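PDB 1U6M: acetyltransferase, GNAT family from Enterococcus faecalis, which probably transfers an acyl group, most likely acetyl from acetyl-CoA as in other GNAT-family enzymes, to an acceptor that is not known. Local coordinates for residues A[11-16]-A[42-47]; A[75-80]-A[106-111]; A[112-117]-A[150-155]. One frame throughout, in Å; residues are numbered along the deposited sequence.

In the fold
The three contacts follow one another along the chain without interleaving. Contact 1 pairs the helices 12-25 and 36-47, which come between the first strand, 3-6, and strand 59-64 in sequence. Its centre is about 22 Å from that of contact 3, and the two fall on opposite sides of the chain's centre. Contacts 2 and 3 are neighbours, their centres about 10 Å apart. They share the mixed sheet of the GNAT fold: contact 2 sits where strand 67-76 ends, contact 3 joins strand 112-120 to strand 148-154, and Y75 and D116 link them. Contact 3 lies at the parallel strand pair where the sheet splays, the region that receives acetyl-CoA in GNAT relatives.

Contact 1 of 3, residues A[11-16]-A[42-47]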
loop_
_atom_site.group_PDB
_atom_site.type_symbol
_atom_site.label_atom_id
_atom_site.label_comp_id
_atom_site.label_asym_id
_atom_site.label_seq_id
_atom_site.Cartn_x
_atom_site.Cartn_y
_atom_site.Cartn_z
ATOM N N ASP A 11 8.444 8.820 -9.535
ATOM C CA ASP A 11 7.936 7.463 -9.495
ATOM C C ASP A 11 6.407 7.366 -9.626
ATOM O O ASP A 11 5.845 6.277 -9.512
ATOM C CB ASP A 11 8.368 6.776 -8.210
ATOM C CG ASP A 11 9.890 6.623 -8.101
ATOM O OD1 ASP A 11 10.594 6.249 -9.083
ATOM O OD2 ASP A 11 10.377 6.897 -7.002
ATOM N N GLY A 12 5.740 8.485 -9.902
ATOM C CA GLY A 12 4.276 8.533 -10.037
ATOM C C GLY A 12 3.667 7.534 -10.994
ATOM O O GLY A 12 2.783 6.771 -10.604
ATOM N N GLN A 13 4.109 7.521 -12.245
ATOM C CA GLN A 13 3.543 6.582 -13.222
ATOM C C GLN A 13 3.812 5.128 -12.805
ATOM O O GLN A 13 2.902 4.264 -12.920
ATOM C CB GLN A 13 4.105 6.861 -14.628
ATOM C CG GLN A 13 3.694 8.218 -15.243
ATOM C CD GLN A 13 2.314 8.131 -15.841
ATOM O OE1 GLN A 13 1.978 7.117 -16.460
ATOM N NE2 GLN A 13 1.484 9.154 -15.621
ATOM N N ALA A 14 5.021 4.846 -12.281
ATOM C CA ALA A 14 5.346 3.463 -11.902
ATOM C C ALA A 14 4.485 2.980 -10.723
ATOM O O ALA A 14 3.996 1.885 -10.728
ATOM C CB ALA A 14 6.916 3.286 -11.602
ATOM N N ILE A 15 4.291 3.840 -9.736
ATOM C CA ILE A 15 3.454 3.551 -8.605
ATOM C C ILE A 15 2.011 3.355 -9.083
ATOM O O ILE A 15 1.348 2.382 -8.691
ATOM C CB ILE A 15 3.486 4.745 -7.555
ATOM C CG1 ILE A 15 4.845 4.912 -6.917
ATOM C CG2 ILE A 15 2.395 4.576 -6.515
ATOM C CD1 ILE A 15 4.978 6.273 -6.185
ATOM N N ALA A 16 1.547 4.263 -9.950
ATOM C CA ALA A 16 0.178 4.210 -10.506
ATOM C C ALA A 16 -0.105 2.894 -11.252
ATOM O O ALA A 16 -1.188 2.300 -11.092
ATOM C CB ALA A 16 -0.085 5.462 -11.403
ATOM N N LEU A 42 -4.658 9.640 -13.290
ATOM C CA LEU A 42 -5.334 10.161 -12.121
ATOM C C LEU A 42 -4.562 9.725 -10.865
ATOM O O LEU A 42 -4.224 10.547 -10.037
ATOM C CB LEU A 42 -6.772 9.599 -12.095
ATOM C CG LEU A 42 -7.771 10.159 -13.140
ATOM C CD1 LEU A 42 -9.125 9.334 -13.175
ATOM C CD2 LEU A 42 -8.067 11.663 -12.968
ATOM N N LEU A 43 -4.330 8.421 -10.727
ATOM C CA LEU A 43 -3.464 7.860 -9.694
ATOM C C LEU A 43 -2.133 8.581 -9.610
ATOM O O LEU A 43 -1.759 9.014 -8.503
ATOM C CB LEU A 43 -3.253 6.355 -9.961
ATOM C CG LEU A 43 -4.514 5.509 -9.783
ATOM C CD1 LEU A 43 -4.372 4.041 -10.350
ATOM C CD2 LEU A 43 -4.965 5.520 -8.253
ATOM N N ALA A 44 -1.443 8.775 -10.756
ATOM C CA ALA A 44 -0.084 9.431 -10.767
ATOM C C ALA A 44 -0.143 10.805 -10.248
ATOM O O ALA A 44 0.715 11.230 -9.438
ATOM C CB ALA A 44 0.540 9.446 -12.126
ATOM N N GLU A 45 -1.165 11.530 -10.669
ATOM C CA GLU A 45 -1.365 12.860 -10.120
ATOM C C GLU A 45 -1.617 12.825 -8.605
ATOM O O GLU A 45 -1.108 13.672 -7.906
ATOM C CB GLU A 45 -2.506 13.577 -10.876
ATOM C CG GLU A 45 -2.714 15.033 -10.447
ATOM C CD GLU A 45 -3.816 15.770 -11.255
ATOM O OE1 GLU A 45 -4.272 16.842 -10.742
ATOM O OE2 GLU A 45 -4.202 15.265 -12.374
ATOM N N ALA A 46 -2.374 11.853 -8.076
ATOM C CA ALA A 46 -2.658 11.832 -6.601
ATOM C C ALA A 46 -1.361 11.510 -5.735
ATOM O O ALA A 46 -1.178 11.953 -4.604
ATOM C CB ALA A 46 -3.816 10.849 -6.290
ATOM N N THR A 47 -0.506 10.683 -6.318
ATOM C CA THR A 47 0.865 10.348 -5.884
ATOM C C THR A 47 1.737 11.546 -5.431
ATOM O O THR A 47 2.603 11.400 -4.537
ATOM C CB THR A 47 1.468 9.573 -7.071
ATOM O OG1 THR A 47 1.368 8.176 -6.807
ATOM C CG2 THR A 47 2.773 9.989 -7.438
#
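G12 and A16, one turn apart on helix 12-25, meet A44, L43 and T47 of helix 36-47, and the fit depends on how little side chain G12, A16 and A44 carry. The methyl group of T47 does the closest touching: CG2 lies over the bare backbone of G12, 3.3 Å from its CA, where a glycine hydrogen is all that intervenes. A turn further on, the CB of A16 packs 3.6 Å from the CB of L43 and equally near the backbone N of A44. The methyl of A44 faces back, 3.8 Å from the carbonyl O of G12. Q13 starts out pointing away from the other helix, but its chain bends about the CB-CG bond (chi2 -81°) and brings the amide NE2 over that same methyl, 3.6 Å from A44 CB. I15 holds CG1 beside its own backbone N (chi1 -66°), which turns the CG2 branch toward T47, 3.8 Å from OG1. That hydroxyl spends its hydrogen bond on the backbone O of Y54, in the loop that follows. With G12, A16 and A44 at the crossing, the short helix axes pass 8.0 Å apart at 122°. No hydrogen bond or salt bridge spans the two segments, which implies that mainly apolar packing, rather than directional bonds, joins these two segments.

Contact 2 of 3, residues A[75-80]-A[106-111]; sequences YPAEDE and EETLPN
E80 reaches across to the backbone of E107 and T108, tying the end of strand 67-76 of the GNAT sheet to the loop that leads into strand 112-120. Its carboxylate meets two successive peptide nitrogens. OE1 takes the N-H of E107 through the lone pair on the side of the other oxygen, at 3.2 Å and 159°. OE2 receives a weak bond from the N of T108 at 3.5 Å, and the T108 hydroxyl OG1 stands 3.2 Å from the same oxygen. The glutamate can span this gap because CG is roughly opposite its backbone N (chi1 -153°) and the chain beyond runs out straight. T108 approaches from the opposite direction, with its methyl CG2 against the carboxylate as well. The E107 side chain crosses that of E80 at about a right angle, their carboxylate planes 35° apart and their OE1 atoms 4.4 Å apart. The peptide N-H groups of E107 and T108 thus grip the E80 carboxylate from the loop, the second only weakly.

Further out, the Y75 ring sets its CE1 edge against the T108 methyl, near the ring plane. Its hydroxyl is held by D116 on the adjoining strand. E80 itself follows a short 3-10 turn beginning at A77, in which D79 N bonds to P76 O; the bond from E80 N to A77 O, 3.3 Å, ties the glutamate to that turn. On the loop, the L109 side chain points away and packs on strands 170-177 and 180-188. The A77 methyl faces the loop, its CB 3.4 Å from T108 OG1 and nearer still, 3.0 Å, to L109 O.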
loop_
_atom_site.group_PDB
_atom_site.type_symbol
_atom_site.label_atom_id
_atom_site.label_comp_id
_atom_site.label_asym_id
_atom_site.label_seq_id
_atom_site.Cartn_x
_atom_site.Cartn_y
_atom_site.Cartn_z
ATOM N N TYR A 75 1.645 3.707 6.557
ATOM C CA TYR A 75 1.379 5.009 7.166
ATOM C C TYR A 75 1.103 4.777 8.642
ATOM O O TYR A 75 0.636 3.663 9.022
ATOM C CB TYR A 75 0.164 5.744 6.480
ATOM C CG TYR A 75 -0.951 4.801 6.043
ATOM C CD1 TYR A 75 -1.910 4.336 6.966
ATOM C CD2 TYR A 75 -1.031 4.350 4.707
ATOM C CE1 TYR A 75 -2.913 3.388 6.570
ATOM C CE2 TYR A 75 -2.033 3.418 4.310
ATOM C CZ TYR A 75 -2.950 2.956 5.242
ATOM O OH TYR A 75 -3.922 2.035 4.851
ATOM N N PRO A 76 1.347 5.818 9.483
ATOM C CA PRO A 76 0.796 5.791 10.892
ATOM C C PRO A 76 -0.680 5.487 10.878
ATOM O O PRO A 76 -1.362 6.024 10.061
ATOM C CB PRO A 76 1.028 7.198 11.408
ATOM C CG PRO A 76 2.345 7.668 10.577
ATOM C CD PRO A 76 2.176 7.016 9.191
ATOM N N ALA A 77 -1.170 4.615 11.759
ATOM C CA ALA A 77 -2.618 4.293 11.870
ATOM C C ALA A 77 -3.556 5.520 11.971
ATOM O O ALA A 77 -4.698 5.482 11.494
ATOM C CB ALA A 77 -2.852 3.395 13.042
ATOM N N GLU A 78 -3.108 6.580 12.643
ATOM C CA GLU A 78 -3.962 7.792 12.770
ATOM C C GLU A 78 -4.212 8.506 11.435
ATOM O O GLU A 78 -5.086 9.355 11.393
ATOM C CB GLU A 78 -3.406 8.768 13.824
ATOM C CG GLU A 78 -2.024 9.336 13.504
ATOM C CD GLU A 78 -0.858 8.441 13.935
ATOM O OE1 GLU A 78 0.283 8.974 13.946
ATOM O OE2 GLU A 78 -1.051 7.218 14.230
ATOM N N ASP A 79 -3.489 8.120 10.360
ATOM C CA ASP A 79 -3.608 8.763 9.022
ATOM C C ASP A 79 -4.653 8.102 8.159
ATOM O O ASP A 79 -4.904 8.546 7.065
ATOM C CB ASP A 79 -2.295 8.724 8.216
ATOM C CG ASP A 79 -1.243 9.659 8.742
ATOM O OD1 ASP A 79 -1.554 10.369 9.687
ATOM O OD2 ASP A 79 -0.083 9.677 8.239
ATOM N N GLU A 80 -5.268 7.039 8.646
ATOM C CA GLU A 80 -6.160 6.227 7.815
ATOM C C GLU A 80 -7.441 6.895 7.261
ATOM O O GLU A 80 -8.043 6.433 6.254
ATOM C CB GLU A 80 -6.578 4.961 8.562
ATOM C CG GLU A 80 -6.894 3.879 7.480
ATOM C CD GLU A 80 -7.513 2.603 7.996
ATOM O OE1 GLU A 80 -7.772 1.713 7.139
ATOM O OE2 GLU A 80 -7.730 2.496 9.242
ATOM N N GLU A 106 -11.089 0.820 7.502
ATOM C CA GLU A 106 -11.268 0.247 8.835
ATOM C C GLU A 106 -10.289 -0.902 9.179
ATOM O O GLU A 106 -10.672 -1.889 9.817
ATOM C CB GLU A 106 -12.739 -0.157 9.026
ATOM C CG GLU A 106 -13.715 1.060 9.137
ATOM C CD GLU A 106 -15.182 0.703 8.838
ATOM O OE1 GLU A 106 -15.467 -0.408 8.334
ATOM O OE2 GLU A 106 -16.055 1.557 9.105
ATOM N N GLU A 107 -9.023 -0.750 8.793
ATOM C CA GLU A 107 -8.129 -1.886 8.815
ATOM C C GLU A 107 -6.932 -1.800 9.783
ATOM O O GLU A 107 -6.262 -2.790 10.027
ATOM C CB GLU A 107 -7.725 -2.264 7.384
ATOM C CG GLU A 107 -7.113 -1.178 6.540
ATOM C CD GLU A 107 -7.046 -1.561 5.058
ATOM O OE1 GLU A 107 -6.111 -1.185 4.319
ATOM O OE2 GLU A 107 -7.962 -2.247 4.615
ATOM N N THR A 108 -6.697 -0.619 10.345
ATOM C CA THR A 108 -5.571 -0.393 11.248
ATOM C C THR A 108 -5.937 -0.523 12.726
ATOM O O THR A 108 -7.106 -0.453 13.068
ATOM C CB THR A 108 -4.862 0.968 11.000
ATOM O OG1 THR A 108 -5.643 2.041 11.565
ATOM C CG2 THR A 108 -4.627 1.200 9.523
ATOM N N LEU A 109 -4.924 -0.735 13.570
ATOM C CA LEU A 109 -5.025 -0.576 15.026
ATOM C C LEU A 109 -4.248 0.671 15.510
ATOM O O LEU A 109 -3.256 1.065 14.881
ATOM C CB LEU A 109 -4.483 -1.798 15.761
ATOM C CG LEU A 109 -5.223 -3.132 15.682
ATOM C CD1 LEU A 109 -4.681 -4.044 16.757
ATOM C CD2 LEU A 109 -6.767 -2.983 15.805
ATOM N N PRO A 110 -4.699 1.310 16.633
ATOM C CA PRO A 110 -3.982 2.507 17.145
ATOM C C PRO A 110 -2.486 2.253 17.382
ATOM O O PRO A 110 -2.117 1.154 17.742
ATOM C CB PRO A 110 -4.694 2.791 18.495
ATOM C CG PRO A 110 -6.031 2.166 18.382
ATOM C CD PRO A 110 -5.888 0.966 17.466
ATOM N N ASN A 111 -1.626 3.241 17.210
ATOM C CA ASN A 111 -0.209 3.064 17.590
ATOM C C ASN A 111 0.744 2.119 16.761
ATOM O O ASN A 111 1.927 1.977 17.095
ATOM C CB ASN A 111 -0.130 2.721 19.100
ATOM C CG ASN A 111 -0.884 3.761 19.977
ATOM O OD1 ASN A 111 -1.765 3.388 20.773
ATOM N ND2 ASN A 111 -0.563 5.064 19.793
#

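Contact 3 of 3, residues A[112-117]-A[150-155]; sequences EWYLDT and GLNVDF
Two backbone bonds join Y114's neighbours to G150: G150 N donates to W113 O at 2.8 Å, and L115 N donates to G150 O at 2.9 Å, almost straight. This is a parallel ladder that soon opens, since the short strand axes diverge by 39°. Beyond the last direct bond a water enters the gap, accepting from N152 N and donating to L115 O at 2.7 Å, with the Y114 hydroxyl also in its shell. Such a splay between the two central parallel strands is a hallmark of the GNAT fold, and in relatives the acetyl-CoA pantetheine arm enters it.

Y114 reaches over the opening because its CG stands opposite the backbone N (chi1 178°), carrying the ring past G150 O and L151 CA. Its OH ends 2.7 Å from N152 ND2, but the bond is weak, bent to 125°, and the amide plane is turned well away from the ring plane. ND2 has its stronger partner in E107 O. On the glycine, the E112 carboxylate lies close: OE2 is 3.6 Å from G150 CA, while its OE1 is held by L109 N. L115 and L151 run side by side, their CD2 methyls 4.1 Å apart, and a sulfate ion, probably from the crystallisation liquor, lies about 3 Å from the L115 side chain.

W113 and L115 pack on helix 137-142, L151 touches Y164 of helix 158-165, and N152 meets H184 of strand 180-188. On the far edge of strand 112-120, D116 and T117 both face V73 of strand 67-76 in a classic beta bulge.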
loop_
_atom_site.group_PDB
_atom_site.type_symbol
_atom_site.label_atom_id
_atom_site.label_comp_id
_atom_site.label_asym_id
_atom_site.label_seq_id
_atom_site.Cartn_x
_atom_site.Cartn_y
_atom_site.Cartn_z
ATOM N N GLU A 112 0.242 1.506 15.694
ATOM C CA GLU A 112 1.115 0.843 14.722
ATOM C C GLU A 112 1.481 1.773 13.542
ATOM O O GLU A 112 0.765 2.744 13.247
ATOM C CB GLU A 112 0.473 -0.464 14.252
ATOM C CG GLU A 112 -0.591 -0.266 13.205
ATOM C CD GLU A 112 -1.528 -1.406 13.087
ATOM O OE1 GLU A 112 -2.503 -1.288 12.322
ATOM O OE2 GLU A 112 -1.327 -2.416 13.770
ATOM N N TRP A 113 2.623 1.519 12.902
ATOM C CA TRP A 113 2.838 1.913 11.514
ATOM C C TRP A 113 2.204 0.795 10.665
ATOM O O TRP A 113 2.565 -0.386 10.794
ATOM C CB TRP A 113 4.293 2.048 11.226
ATOM C CG TRP A 113 4.625 2.703 9.877
ATOM C CD1 TRP A 113 4.884 4.022 9.648
ATOM C CD2 TRP A 113 4.763 2.043 8.596
ATOM N NE1 TRP A 113 5.171 4.230 8.308
ATOM C CE2 TRP A 113 5.095 3.034 7.647
ATOM C CE3 TRP A 113 4.618 0.715 8.166
ATOM C CZ2 TRP A 113 5.314 2.731 6.290
ATOM C CZ3 TRP A 113 4.829 0.406 6.804
ATOM C CH2 TRP A 113 5.172 1.400 5.892
ATOM N N TYR A 114 1.162 1.137 9.915
ATOM C CA TYR A 114 0.411 0.122 9.218
ATOM C C TYR A 114 0.926 -0.130 7.771
ATOM O O TYR A 114 1.060 0.822 6.971
ATOM C CB TYR A 114 -1.055 0.501 9.162
ATOM C CG TYR A 114 -1.886 -0.516 8.396
ATOM C CD1 TYR A 114 -2.469 -0.190 7.155
ATOM C CD2 TYR A 114 -2.082 -1.801 8.885
ATOM C CE1 TYR A 114 -3.248 -1.125 6.455
ATOM C CE2 TYR A 114 -2.865 -2.752 8.153
ATOM C CZ TYR A 114 -3.421 -2.391 6.961
ATOM O OH TYR A 114 -4.161 -3.316 6.245
ATOM N N LEU A 115 1.214 -1.402 7.460
ATOM C CA LEU A 115 1.623 -1.803 6.120
ATOM C C LEU A 115 0.387 -2.020 5.278
ATOM O O LEU A 115 -0.316 -2.990 5.441
ATOM C CB LEU A 115 2.510 -3.055 6.127
ATOM C CG LEU A 115 2.811 -3.753 4.766
ATOM C CD1 LEU A 115 3.510 -2.827 3.852
ATOM C CD2 LEU A 115 3.613 -5.125 4.943
ATOM N N ASP A 116 0.150 -1.095 4.353
ATOM C CA ASP A 116 -0.975 -1.131 3.436
ATOM C C ASP A 116 -0.748 -2.162 2.308
ATOM O O ASP A 116 -1.576 -3.004 2.049
ATOM C CB ASP A 116 -1.115 0.270 2.832
ATOM C CG ASP A 116 -2.359 0.419 1.996
ATOM O OD1 ASP A 116 -3.209 1.265 2.325
ATOM O OD2 ASP A 116 -2.523 -0.315 1.018
ATOM N N THR A 117 0.401 -2.064 1.617
ATOM C CA THR A 117 0.658 -2.969 0.556
ATOM C C THR A 117 2.126 -3.186 0.224
ATOM O O THR A 117 2.937 -2.270 0.292
ATOM C CB THR A 117 -0.187 -2.648 -0.726
ATOM O OG1 THR A 117 -0.096 -3.825 -1.551
ATOM C CG2 THR A 117 0.411 -1.601 -1.584
ATOM N N GLY A 150 2.288 -2.994 11.759
ATOM C CA GLY A 150 1.159 -3.944 11.699
ATOM C C GLY A 150 0.646 -4.223 10.304
ATOM O O GLY A 150 0.991 -3.502 9.385
ATOM N N LEU A 151 -0.160 -5.273 10.134
ATOM C CA LEU A 151 -0.621 -5.677 8.794
ATOM C C LEU A 151 -1.855 -6.559 8.906
ATOM O O LEU A 151 -2.153 -7.093 10.006
ATOM C CB LEU A 151 0.508 -6.386 7.966
ATOM C CG LEU A 151 1.194 -7.694 8.417
ATOM C CD1 LEU A 151 0.260 -8.889 8.252
ATOM C CD2 LEU A 151 2.466 -7.934 7.677
ATOM N N ASN A 152 -2.587 -6.719 7.804
ATOM C CA ASN A 152 -3.683 -7.674 7.787
ATOM C C ASN A 152 -3.332 -8.723 6.742
ATOM O O ASN A 152 -2.847 -8.356 5.658
ATOM C CB ASN A 152 -5.011 -7.033 7.368
ATOM C CG ASN A 152 -5.518 -6.023 8.368
ATOM O OD1 ASN A 152 -5.691 -6.321 9.515
ATOM N ND2 ASN A 152 -5.719 -4.810 7.922
ATOM N N VAL A 153 -3.556 -9.999 7.075
ATOM C CA VAL A 153 -3.427 -11.120 6.120
ATOM C C VAL A 153 -4.754 -11.855 6.069
ATOM O O VAL A 153 -5.269 -12.305 7.092
ATOM C CB VAL A 153 -2.461 -12.307 6.558
ATOM C CG1 VAL A 153 -1.681 -12.782 5.398
ATOM C CG2 VAL A 153 -1.604 -11.982 7.662
ATOM N N ASP A 154 -5.242 -12.048 4.857
ATOM C CA ASP A 154 -6.424 -12.860 4.620
ATOM C C ASP A 154 -6.251 -14.259 5.187
ATOM O O ASP A 154 -5.193 -14.900 4.981
ATOM C CB ASP A 154 -6.690 -12.907 3.119
ATOM C CG ASP A 154 -8.160 -13.148 2.796
ATOM O OD1 ASP A 154 -8.764 -14.153 3.315
ATOM O OD2 ASP A 154 -8.701 -12.310 2.032
ATOM N N PHE A 155 -7.270 -14.701 5.931
ATOM C CA PHE A 155 -7.417 -16.086 6.451
ATOM C C PHE A 155 -7.090 -17.180 5.444
ATOM O O PHE A 155 -6.636 -18.249 5.810
ATOM C CB PHE A 155 -8.864 -16.316 6.909
ATOM C CG PHE A 155 -9.131 -15.949 8.349
ATOM C CD1 PHE A 155 -10.312 -16.367 8.965
ATOM C CD2 PHE A 155 -8.216 -15.200 9.087
ATOM C CE1 PHE A 155 -10.588 -16.027 10.296
ATOM C CE2 PHE A 155 -8.477 -14.855 10.420
ATOM C CZ PHE A 155 -9.665 -15.274 11.028
HETATM O O HOH W 1 -1.754 -5.225 5.345
#